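Local structure of glycoside hydrolase family 31 (Trueperella pyogenes, 5I0F) at residues 170-181 with 186-194; 212-220 with 269-280. The protein probably degrades cycloalternan by a retaining family 31 glycoside hydrolase mechanism that passes through a covalent glycosyl-enzyme intermediate. One frame throughout, in Å; residues are numbered along the deposited sequence.

Interaction 1: 170-181 with 186-194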
loop_
_atom_site.group_PDB
_atom_site.type_symbol
_atom_site.label_atom_id
_atom_site.label_comp_id
_atom_site.label_asym_id
_atom_site.label_seq_id
_atom_site.Cartn_x
_atom_site.Cartn_y
_atom_site.Cartn_z
ATOM N N GLU A 170 -24.287 11.586 -12.751
ATOM C CA GLU A 170 -24.994 11.729 -14.031
ATOM C C GLU A 170 -24.479 10.732 -15.077
ATOM O O GLU A 170 -23.405 10.144 -14.928
ATOM C CB GLU A 170 -24.896 13.180 -14.532
ATOM C CG GLU A 170 -25.551 14.144 -13.546
ATOM C CD GLU A 170 -25.648 15.585 -14.025
ATOM O OE1 GLU A 170 -25.031 15.936 -15.038
ATOM O OE2 GLU A 170 -26.363 16.376 -13.370
ATOM N N GLY A 171 -25.290 10.521 -16.104
ATOM C CA GLY A 171 -25.122 9.410 -17.049
ATOM C C GLY A 171 -23.807 9.344 -17.799
ATOM O O GLY A 171 -23.323 8.253 -18.107
ATOM N N ASP A 172 -23.206 10.495 -18.063
ATOM C CA ASP A 172 -21.918 10.528 -18.760
ATOM C C ASP A 172 -20.709 10.709 -17.835
ATOM O O ASP A 172 -19.612 11.015 -18.323
ATOM C CB ASP A 172 -21.918 11.633 -19.805
ATOM C CG ASP A 172 -21.965 13.030 -19.190
ATOM O OD1 ASP A 172 -22.593 13.210 -18.099
ATOM O OD2 ASP A 172 -21.381 13.937 -19.828
ATOM N N GLU A 173 -20.890 10.524 -16.524
ATOM C CA GLU A 173 -19.799 10.771 -15.574
ATOM C C GLU A 173 -18.974 9.518 -15.284
ATOM O O GLU A 173 -19.514 8.411 -15.218
ATOM C CB GLU A 173 -20.328 11.401 -14.288
ATOM C CG GLU A 173 -20.619 12.881 -14.488
ATOM C CD GLU A 173 -21.206 13.600 -13.292
ATOM O OE1 GLU A 173 -21.882 12.982 -12.434
ATOM O OE2 GLU A 173 -21.036 14.843 -13.232
ATOM N N HIS A 174 -17.676 9.737 -15.083
ATOM C CA HIS A 174 -16.681 8.720 -14.779
ATOM C C HIS A 174 -16.050 9.051 -13.432
ATOM O O HIS A 174 -15.906 10.236 -13.078
ATOM C CB HIS A 174 -15.616 8.733 -15.844
ATOM C CG HIS A 174 -16.156 8.570 -17.217
ATOM N ND1 HIS A 174 -16.369 7.334 -17.784
ATOM C CD2 HIS A 174 -16.592 9.482 -18.115
ATOM C CE1 HIS A 174 -16.863 7.496 -18.998
ATOM N NE2 HIS A 174 -17.020 8.788 -19.216
ATOM N N VAL A 175 -15.703 8.014 -12.676
ATOM C CA VAL A 175 -15.210 8.174 -11.318
ATOM C C VAL A 175 -13.782 7.653 -11.241
ATOM O O VAL A 175 -13.534 6.476 -11.484
ATOM C CB VAL A 175 -16.097 7.444 -10.287
ATOM C CG1 VAL A 175 -15.635 7.778 -8.871
ATOM C CG2 VAL A 175 -17.553 7.849 -10.454
ATOM N N VAL A 176 -12.840 8.539 -10.935
ATOM C CA VAL A 176 -11.423 8.157 -10.829
ATOM C C VAL A 176 -10.901 8.596 -9.480
ATOM O O VAL A 176 -11.059 9.752 -9.091
ATOM C CB VAL A 176 -10.585 8.775 -11.948
ATOM C CG1 VAL A 176 -9.119 8.399 -11.793
ATOM C CG2 VAL A 176 -11.114 8.327 -13.300
ATOM N N GLY A 177 -10.284 7.658 -8.770
ATOM C CA GLY A 177 -9.686 7.953 -7.491
ATOM C C GLY A 177 -9.684 6.782 -6.539
ATOM O O GLY A 177 -9.504 5.610 -6.934
ATOM N N PHE A 178 -9.918 7.127 -5.280
ATOM C CA PHE A 178 -9.838 6.229 -4.143
ATOM C C PHE A 178 -8.421 5.720 -3.876
ATOM O O PHE A 178 -8.246 4.658 -3.257
ATOM C CB PHE A 178 -10.832 5.079 -4.283
ATOM C CG PHE A 178 -12.243 5.529 -4.569
ATOM C CD1 PHE A 178 -12.977 6.189 -3.606
ATOM C CD2 PHE A 178 -12.843 5.264 -5.792
ATOM C CE1 PHE A 178 -14.264 6.595 -3.853
ATOM C CE2 PHE A 178 -14.149 5.652 -6.033
ATOM C CZ PHE A 178 -14.857 6.331 -5.072
ATOM N N GLY A 179 -7.431 6.508 -4.315
ATOM C CA GLY A 179 -6.024 6.197 -4.131
ATOM C C GLY A 179 -5.484 5.342 -5.261
ATOM O O GLY A 179 -5.997 5.352 -6.377
ATOM N N GLU A 180 -4.428 4.594 -4.959
ATOM C CA GLU A 180 -3.804 3.714 -5.957
ATOM C C GLU A 180 -4.688 2.467 -6.151
ATOM O O GLU A 180 -4.924 1.702 -5.203
ATOM C CB GLU A 180 -2.395 3.351 -5.502
ATOM C CG GLU A 180 -1.633 2.352 -6.388
ATOM C CD GLU A 180 -0.308 1.960 -5.780
ATOM O OE1 GLU A 180 -0.268 1.761 -4.527
ATOM O OE2 GLU A 180 0.705 1.838 -6.539
ATOM N N ARG A 181 -5.173 2.271 -7.378
ATOM C CA ARG A 181 -6.032 1.134 -7.693
ATOM C C ARG A 181 -5.450 0.355 -8.853
ATOM O O ARG A 181 -4.841 0.925 -9.750
ATOM C CB ARG A 181 -7.475 1.587 -7.997
ATOM C CG ARG A 181 -8.143 2.350 -6.864
ATOM C CD ARG A 181 -8.541 1.394 -5.749
ATOM N NE ARG A 181 -8.778 2.075 -4.491
ATOM C CZ ARG A 181 -9.320 1.511 -3.405
ATOM N NH1 ARG A 181 -9.723 0.241 -3.397
ATOM N NH2 ARG A 181 -9.463 2.248 -2.320
ATOM N N ASP A 186 -11.528 3.760 -14.327
ATOM C CA ASP A 186 -12.867 4.240 -14.016
ATOM C C ASP A 186 -13.499 3.250 -13.032
ATOM O O ASP A 186 -13.766 2.093 -13.366
ATOM C CB ASP A 186 -13.679 4.362 -15.315
ATOM C CG ASP A 186 -15.041 5.000 -15.125
ATOM O OD1 ASP A 186 -15.479 5.314 -13.978
ATOM O OD2 ASP A 186 -15.692 5.165 -16.181
ATOM N N GLN A 187 -13.727 3.711 -11.814
ATOM C CA GLN A 187 -14.309 2.889 -10.777
ATOM C C GLN A 187 -15.843 2.789 -10.835
ATOM O O GLN A 187 -16.448 2.027 -10.075
ATOM C CB GLN A 187 -13.872 3.414 -9.419
ATOM C CG GLN A 187 -12.366 3.315 -9.222
ATOM C CD GLN A 187 -11.923 1.911 -8.900
ATOM O OE1 GLN A 187 -12.413 1.298 -7.943
ATOM N NE2 GLN A 187 -10.988 1.386 -9.684
ATOM N N ARG A 188 -16.483 3.522 -11.734
ATOM C CA ARG A 188 -17.951 3.396 -11.867
ATOM C C ARG A 188 -18.361 1.959 -12.153
ATOM O O ARG A 188 -17.749 1.285 -12.994
ATOM C CB ARG A 188 -18.492 4.320 -12.931
ATOM C CG ARG A 188 -20.011 4.343 -12.949
ATOM C CD ARG A 188 -20.549 5.447 -13.833
ATOM N NE ARG A 188 -21.993 5.508 -13.664
ATOM C CZ ARG A 188 -22.767 6.520 -14.030
ATOM N NH1 ARG A 188 -22.254 7.607 -14.611
ATOM N NH2 ARG A 188 -24.075 6.443 -13.780
ATOM N N GLY A 189 -19.396 1.494 -11.445
ATOM C CA GLY A 189 -19.847 0.109 -11.545
ATOM C C GLY A 189 -19.300 -0.847 -10.490
ATOM O O GLY A 189 -19.756 -1.989 -10.402
ATOM N N LEU A 190 -18.314 -0.395 -9.708
ATOM C CA LEU A 190 -17.624 -1.234 -8.747
ATOM C C LEU A 190 -18.056 -0.900 -7.323
ATOM O O LEU A 190 -18.504 0.226 -7.042
ATOM C CB LEU A 190 -16.098 -1.051 -8.857
ATOM C CG LEU A 190 -15.421 -1.350 -10.204
ATOM C CD1 LEU A 190 -13.898 -1.190 -10.080
ATOM C CD2 LEU A 190 -15.795 -2.733 -10.714
ATOM N N ARG A 191 -17.934 -1.894 -6.454
ATOM C CA ARG A 191 -18.005 -1.703 -5.013
ATOM C C ARG A 191 -16.589 -1.904 -4.474
ATOM O O ARG A 191 -15.918 -2.882 -4.817
ATOM C CB ARG A 191 -18.950 -2.693 -4.345
ATOM C CG ARG A 191 -20.372 -2.669 -4.901
ATOM C CD ARG A 191 -21.287 -3.699 -4.240
ATOM N NE ARG A 191 -22.589 -3.677 -4.913
ATOM C CZ ARG A 191 -22.919 -4.328 -6.037
ATOM N NH1 ARG A 191 -22.069 -5.155 -6.644
ATOM N NH2 ARG A 191 -24.144 -4.159 -6.559
ATOM N N LEU A 192 -16.144 -0.991 -3.636
ATOM C CA LEU A 192 -14.788 -1.052 -3.082
ATOM C C LEU A 192 -14.749 -0.459 -1.686
ATOM O O LEU A 192 -15.779 -0.122 -1.127
ATOM C CB LEU A 192 -13.824 -0.332 -4.022
ATOM C CG LEU A 192 -14.117 1.157 -4.187
ATOM C CD1 LEU A 192 -12.840 1.943 -4.168
ATOM C CD2 LEU A 192 -14.892 1.453 -5.444
ATOM N N ASP A 193 -13.564 -0.350 -1.105
ATOM C CA ASP A 193 -13.414 0.313 0.178
ATOM C C ASP A 193 -12.033 0.955 0.248
ATOM O O ASP A 193 -11.233 0.797 -0.682
ATOM C CB ASP A 193 -13.728 -0.662 1.360
ATOM C CG ASP A 193 -12.651 -1.737 1.605
ATOM O OD1 ASP A 193 -11.790 -2.019 0.741
ATOM O OD2 ASP A 193 -12.665 -2.318 2.723
ATOM N N SER A 194 -11.807 1.740 1.293
ATOM C CA SER A 194 -10.549 2.402 1.541
ATOM C C SER A 194 -10.057 2.070 2.940
ATOM O O SER A 194 -10.440 2.735 3.931
ATOM C CB SER A 194 -10.672 3.918 1.313
ATOM O OG SER A 194 -10.737 4.153 -0.107
HETATM O O HOH W 1 -11.109 -1.956 -1.892
#
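D186 turns its carboxylate onto the strand at H174 and V175 and meets each residue with a different oxygen. H174 ND1 donates a hydrogen bond to D186 OD2 at 2.8 Å. That oxygen lies in the imidazole plane, at the ring edge; the carboxylate and ring planes are 63° apart, and ND1 meets OD2 from above the carboxylate plane. The other oxygen, D186 OD1, accepts from V175 N at 3.0 Å and, on the opposite face, from R188 N, closing an Asx turn. With CG anti to the backbone N (chi1 -174°), D186 can serve both H174 and its own turn. Beside it, Q187 N bonds to V175 O at 2.8 Å.

R188 runs out extended to the 170-173 turn, and its NH1 is shared between two carbonyls, E170 O at 2.8 Å and E173 O at 2.9 Å, both close to the guanidinium plane. They belong to the two ends of this type I turn. R188 NH2 goes on to S245 O.

At the far end R181 bends at chi2 and lies with one guanidinium face under L192, whose CD1 sits 3.6 Å from R181 CZ, over the group's centre. That same methyl touches F178 CG at 3.7 Å, while Q187 CG comes to the edge of the phenyl ring. In its own plane R181 grips F178 O side-on with NE and NH2, and NH2 also reaches D193 O at 2.8 Å; NH1 donates to water 1, which also takes D193 N. The D193 carboxylate faces R235 and Y13.

R188 thus ties turn 187-190 to turn 170-173, and R181, just past strand 174-179, reaches strand 191-194. Their charges are probably spread over carbonyl dipoles, and the hold depends on directed bonds around a small apolar core.

Interaction 2: 212-220 with 269-280; sequences PMPFAQVVN and WSGSPTDVLNGF
F215 lays its ring flat on that of F280 in an offset stack, the planes only 3° apart and the centroids 3.9 Å from each other. From the strand outward, F215 CB comes first: it sits over the F280 face, 3.6 Å from F280 CZ, as a CH-pi contact. CG lies above the CD2-CE2 side of the same ring. Along one flank CD1 meets F280 CG at 3.5 Å, and CE1 then reaches F280 CB at 3.6 Å, so F280 CB in turn lies over the F215 face. On the other flank CD2 and CE2 ride above F280 CD2. The outer atoms stay close to F280 while their edge also meets other side chains: CE1 is 4.2 Å from W269 CZ3, with V276 CG1 also near the ring plane, and CZ lies 4.5 Å from L277 CD1. Both phenylalanines carry CG anti to the backbone N (chi1 -177° for F280), which goes with the two rings lying face to face.

M213 adds a Met-aromatic contact, its SD in the plane of the F280 ring at the edge, 3.7 Å from F280 CE2; H229 meets F280 edge-to-face.

Farther along the strand, Q217 rests its CB on V276, and V219 CG1 faces the ring of P273. Q217 OE1 accepts a hydrogen bond from water 2 at 2.6 Å, and that water also donates to P273 O in the first turn of the helix. The amide NE2 turns to A552 O and V176 O. S272 and D275 close the helix start with a capping box.

This is an antiparallel helix laid along a sheet face, at 166° to strand 215-219. Its chemistry is mainly dispersion between stacked rings, with a buried glutamine and one water supplying the polar link.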
loop_
_atom_site.group_PDB
_atom_site.type_symbol
_atom_site.label_atom_id
_atom_site.label_comp_id
_atom_site.label_asym_id
_atom_site.label_seq_id
_atom_site.Cartn_x
_atom_site.Cartn_y
_atom_site.Cartn_z
ATOM N N PRO A 212 -4.918 3.356 -0.199
ATOM C CA PRO A 212 -6.253 3.859 -0.494
ATOM C C PRO A 212 -6.367 5.316 -0.057
ATOM O O PRO A 212 -5.546 5.787 0.732
ATOM C CB PRO A 212 -7.144 2.983 0.388
ATOM C CG PRO A 212 -6.295 2.688 1.572
ATOM C CD PRO A 212 -4.887 2.572 1.049
ATOM N N MET A 213 -7.384 6.001 -0.552
ATOM C CA MET A 213 -7.799 7.319 -0.026
ATOM C C MET A 213 -9.314 7.452 -0.125
ATOM O O MET A 213 -9.918 6.930 -1.065
ATOM C CB MET A 213 -7.129 8.454 -0.791
ATOM C CG MET A 213 -5.615 8.519 -0.625
ATOM S SD MET A 213 -4.937 9.955 -1.444
ATOM C CE MET A 213 -3.187 9.555 -1.499
ATOM N N PRO A 214 -9.948 8.141 0.842
ATOM C CA PRO A 214 -11.396 8.330 0.772
ATOM C C PRO A 214 -11.755 9.577 -0.043
ATOM O O PRO A 214 -12.384 10.506 0.470
ATOM C CB PRO A 214 -11.791 8.446 2.239
ATOM C CG PRO A 214 -10.597 9.125 2.877
ATOM C CD PRO A 214 -9.405 8.565 2.147
ATOM N N PHE A 215 -11.390 9.547 -1.317
ATOM C CA PHE A 215 -11.484 10.697 -2.228
ATOM C C PHE A 215 -11.626 10.175 -3.636
ATOM O O PHE A 215 -10.996 9.161 -3.982
ATOM C CB PHE A 215 -10.221 11.590 -2.157
ATOM C CG PHE A 215 -9.969 12.404 -3.419
ATOM C CD1 PHE A 215 -10.619 13.609 -3.626
ATOM C CD2 PHE A 215 -9.100 11.951 -4.396
ATOM C CE1 PHE A 215 -10.416 14.337 -4.786
ATOM C CE2 PHE A 215 -8.894 12.675 -5.570
ATOM C CZ PHE A 215 -9.541 13.883 -5.748
ATOM N N ALA A 216 -12.419 10.866 -4.448
ATOM C CA ALA A 216 -12.476 10.615 -5.895
ATOM C C ALA A 216 -12.946 11.855 -6.636
ATOM O O ALA A 216 -13.628 12.703 -6.074
ATOM C CB ALA A 216 -13.403 9.446 -6.198
ATOM N N GLN A 217 -12.570 11.947 -7.901
ATOM C CA GLN A 217 -13.083 12.982 -8.788
ATOM C C GLN A 217 -14.071 12.349 -9.748
ATOM O O GLN A 217 -13.993 11.149 -10.048
ATOM C CB GLN A 217 -11.959 13.742 -9.505
ATOM C CG GLN A 217 -11.048 12.948 -10.404
ATOM C CD GLN A 217 -9.580 13.090 -9.982
ATOM O OE1 GLN A 217 -8.940 14.122 -10.207
ATOM N NE2 GLN A 217 -9.050 12.053 -9.350
ATOM N N VAL A 218 -15.030 13.160 -10.182
ATOM C CA VAL A 218 -16.121 12.697 -11.020
ATOM C C VAL A 218 -16.125 13.617 -12.220
ATOM O O VAL A 218 -16.280 14.830 -12.071
ATOM C CB VAL A 218 -17.464 12.749 -10.285
ATOM C CG1 VAL A 218 -18.566 12.189 -11.177
ATOM C CG2 VAL A 218 -17.420 11.996 -8.951
ATOM N N VAL A 219 -15.924 13.046 -13.402
ATOM C CA VAL A 219 -15.611 13.832 -14.598
ATOM C C VAL A 219 -16.638 13.513 -15.670
ATOM O O VAL A 219 -16.868 12.346 -15.961
ATOM C CB VAL A 219 -14.187 13.523 -15.115
ATOM C CG1 VAL A 219 -13.820 14.448 -16.269
ATOM C CG2 VAL A 219 -13.188 13.681 -13.979
ATOM N N ASN A 220 -17.262 14.547 -16.240
ATOM C CA ASN A 220 -18.244 14.358 -17.323
ATOM C C ASN A 220 -17.562 14.449 -18.681
ATOM O O ASN A 220 -16.364 14.705 -18.759
ATOM C CB ASN A 220 -19.462 15.289 -17.174
ATOM C CG ASN A 220 -19.201 16.740 -17.573
ATOM O OD1 ASN A 220 -18.236 17.083 -18.265
ATOM N ND2 ASN A 220 -20.122 17.605 -17.177
ATOM N N TRP A 269 -15.487 19.902 -4.291
ATOM C CA TRP A 269 -14.965 20.905 -5.211
ATOM C C TRP A 269 -15.598 20.711 -6.550
ATOM O O TRP A 269 -16.097 19.630 -6.867
ATOM C CB TRP A 269 -13.449 20.796 -5.378
ATOM C CG TRP A 269 -12.728 20.789 -4.083
ATOM C CD1 TRP A 269 -12.295 21.871 -3.394
ATOM C CD2 TRP A 269 -12.373 19.637 -3.302
ATOM N NE1 TRP A 269 -11.684 21.478 -2.230
ATOM C CE2 TRP A 269 -11.733 20.111 -2.137
ATOM C CE3 TRP A 269 -12.539 18.251 -3.471
ATOM C CZ2 TRP A 269 -11.246 19.261 -1.148
ATOM C CZ3 TRP A 269 -12.045 17.388 -2.477
ATOM C CH2 TRP A 269 -11.400 17.902 -1.337
ATOM N N SER A 270 -15.570 21.773 -7.340
ATOM C CA SER A 270 -15.949 21.679 -8.737
ATOM C C SER A 270 -15.197 22.682 -9.613
ATOM O O SER A 270 -14.737 23.730 -9.135
ATOM C CB SER A 270 -17.457 21.834 -8.870
ATOM O OG SER A 270 -17.865 23.115 -8.432
ATOM N N GLY A 271 -15.100 22.354 -10.902
ATOM C CA GLY A 271 -14.355 23.171 -11.865
ATOM C C GLY A 271 -13.768 22.272 -12.915
ATOM O O GLY A 271 -14.423 21.330 -13.342
ATOM N N SER A 272 -12.549 22.567 -13.360
ATOM C CA SER A 272 -11.807 21.660 -14.241
ATOM C C SER A 272 -11.334 20.451 -13.413
ATOM O O SER A 272 -11.299 20.524 -12.178
ATOM C CB SER A 272 -10.600 22.389 -14.830
ATOM O OG SER A 272 -9.648 22.627 -13.804
ATOM N N PRO A 273 -10.949 19.340 -14.072
ATOM C CA PRO A 273 -10.360 18.238 -13.292
ATOM C C PRO A 273 -9.164 18.660 -12.408
ATOM O O PRO A 273 -9.048 18.237 -11.251
ATOM C CB PRO A 273 -9.933 17.244 -14.370
ATOM C CG PRO A 273 -10.907 17.489 -15.487
ATOM C CD PRO A 273 -11.106 18.981 -15.495
ATOM N N THR A 274 -8.339 19.557 -12.942
ATOM C CA THR A 274 -7.193 20.096 -12.214
ATOM C C THR A 274 -7.608 20.903 -10.973
ATOM O O THR A 274 -6.992 20.752 -9.902
ATOM C CB THR A 274 -6.293 20.901 -13.174
ATOM O OG1 THR A 274 -5.757 19.997 -14.152
ATOM C CG2 THR A 274 -5.145 21.547 -12.433
ATOM N N ASP A 275 -8.655 21.723 -11.107
ATOM C CA ASP A 275 -9.231 22.471 -9.969
ATOM C C ASP A 275 -9.599 21.513 -8.821
ATOM O O ASP A 275 -9.338 21.787 -7.648
ATOM C CB ASP A 275 -10.502 23.255 -10.367
ATOM C CG ASP A 275 -10.236 24.430 -11.320
ATOM O OD1 ASP A 275 -9.122 24.981 -11.327
ATOM O OD2 ASP A 275 -11.169 24.808 -12.067
ATOM N N VAL A 276 -10.218 20.398 -9.174
ATOM C CA VAL A 276 -10.684 19.427 -8.176
ATOM C C VAL A 276 -9.523 18.775 -7.439
ATOM O O VAL A 276 -9.491 18.735 -6.182
ATOM C CB VAL A 276 -11.584 18.351 -8.810
ATOM C CG1 VAL A 276 -11.912 17.241 -7.811
ATOM C CG2 VAL A 276 -12.858 18.995 -9.338
ATOM N N LEU A 277 -8.555 18.275 -8.201
ATOM C CA LEU A 277 -7.384 17.666 -7.582
ATOM C C LEU A 277 -6.645 18.678 -6.716
ATOM O O LEU A 277 -6.272 18.342 -5.582
ATOM C CB LEU A 277 -6.460 16.995 -8.603
ATOM C CG LEU A 277 -5.180 16.328 -8.076
ATOM C CD1 LEU A 277 -5.474 15.219 -7.066
ATOM C CD2 LEU A 277 -4.393 15.771 -9.255
ATOM N N ASN A 278 -6.510 19.924 -7.171
ATOM C CA ASN A 278 -5.910 20.958 -6.318
ATOM C C ASN A 278 -6.658 21.228 -5.025
ATOM O O ASN A 278 -6.041 21.497 -3.993
ATOM C CB ASN A 278 -5.723 22.275 -7.064
ATOM C CG ASN A 278 -4.415 22.323 -7.783
ATOM O OD1 ASN A 278 -3.351 22.438 -7.165
ATOM N ND2 ASN A 278 -4.474 22.231 -9.082
ATOM N N GLY A 279 -7.979 21.164 -5.080
ATOM C CA GLY A 279 -8.782 21.289 -3.873
ATOM C C GLY A 279 -8.394 20.237 -2.858
ATOM O O GLY A 279 -8.149 20.542 -1.678
ATOM N N PHE A 280 -8.339 18.996 -3.320
ATOM C CA PHE A 280 -7.930 17.874 -2.473
ATOM C C PHE A 280 -6.507 18.039 -1.923
ATOM O O PHE A 280 -6.276 17.901 -0.706
ATOM C CB PHE A 280 -8.106 16.563 -3.231
ATOM C CG PHE A 280 -7.767 15.329 -2.408
ATOM C CD1 PHE A 280 -8.300 15.144 -1.131
ATOM C CD2 PHE A 280 -6.913 14.356 -2.918
ATOM C CE1 PHE A 280 -7.974 14.017 -0.375
ATOM C CE2 PHE A 280 -6.602 13.216 -2.176
ATOM C CZ PHE A 280 -7.135 13.050 -0.900
HETATM O O HOH W 2 -10.519 15.849 -11.392
#

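In the fold
Reading from the N terminus, strand 174-179 comes first, and interaction 1 closes almost at once over the short loop 182-185, bringing in strand 191-194. The chain then passes helix 203-206, returns as strand 212-219, pairs with 174-179, and after strands 225-230, 236-240, 247-253 and 263-271 enters helix 273-284, where interaction 2 closes a much longer loop. The two contacts lie in series, neither nested nor crossed. They meet through the shared sheet, with F178 N probably bonded to F215 O. Interaction 1 joins the edge of this five-strand sheet to the six-strand antiparallel one; interaction 2 lays helix 273-284, which precedes the first barrel strand, 297-300, on the five-strand sheet.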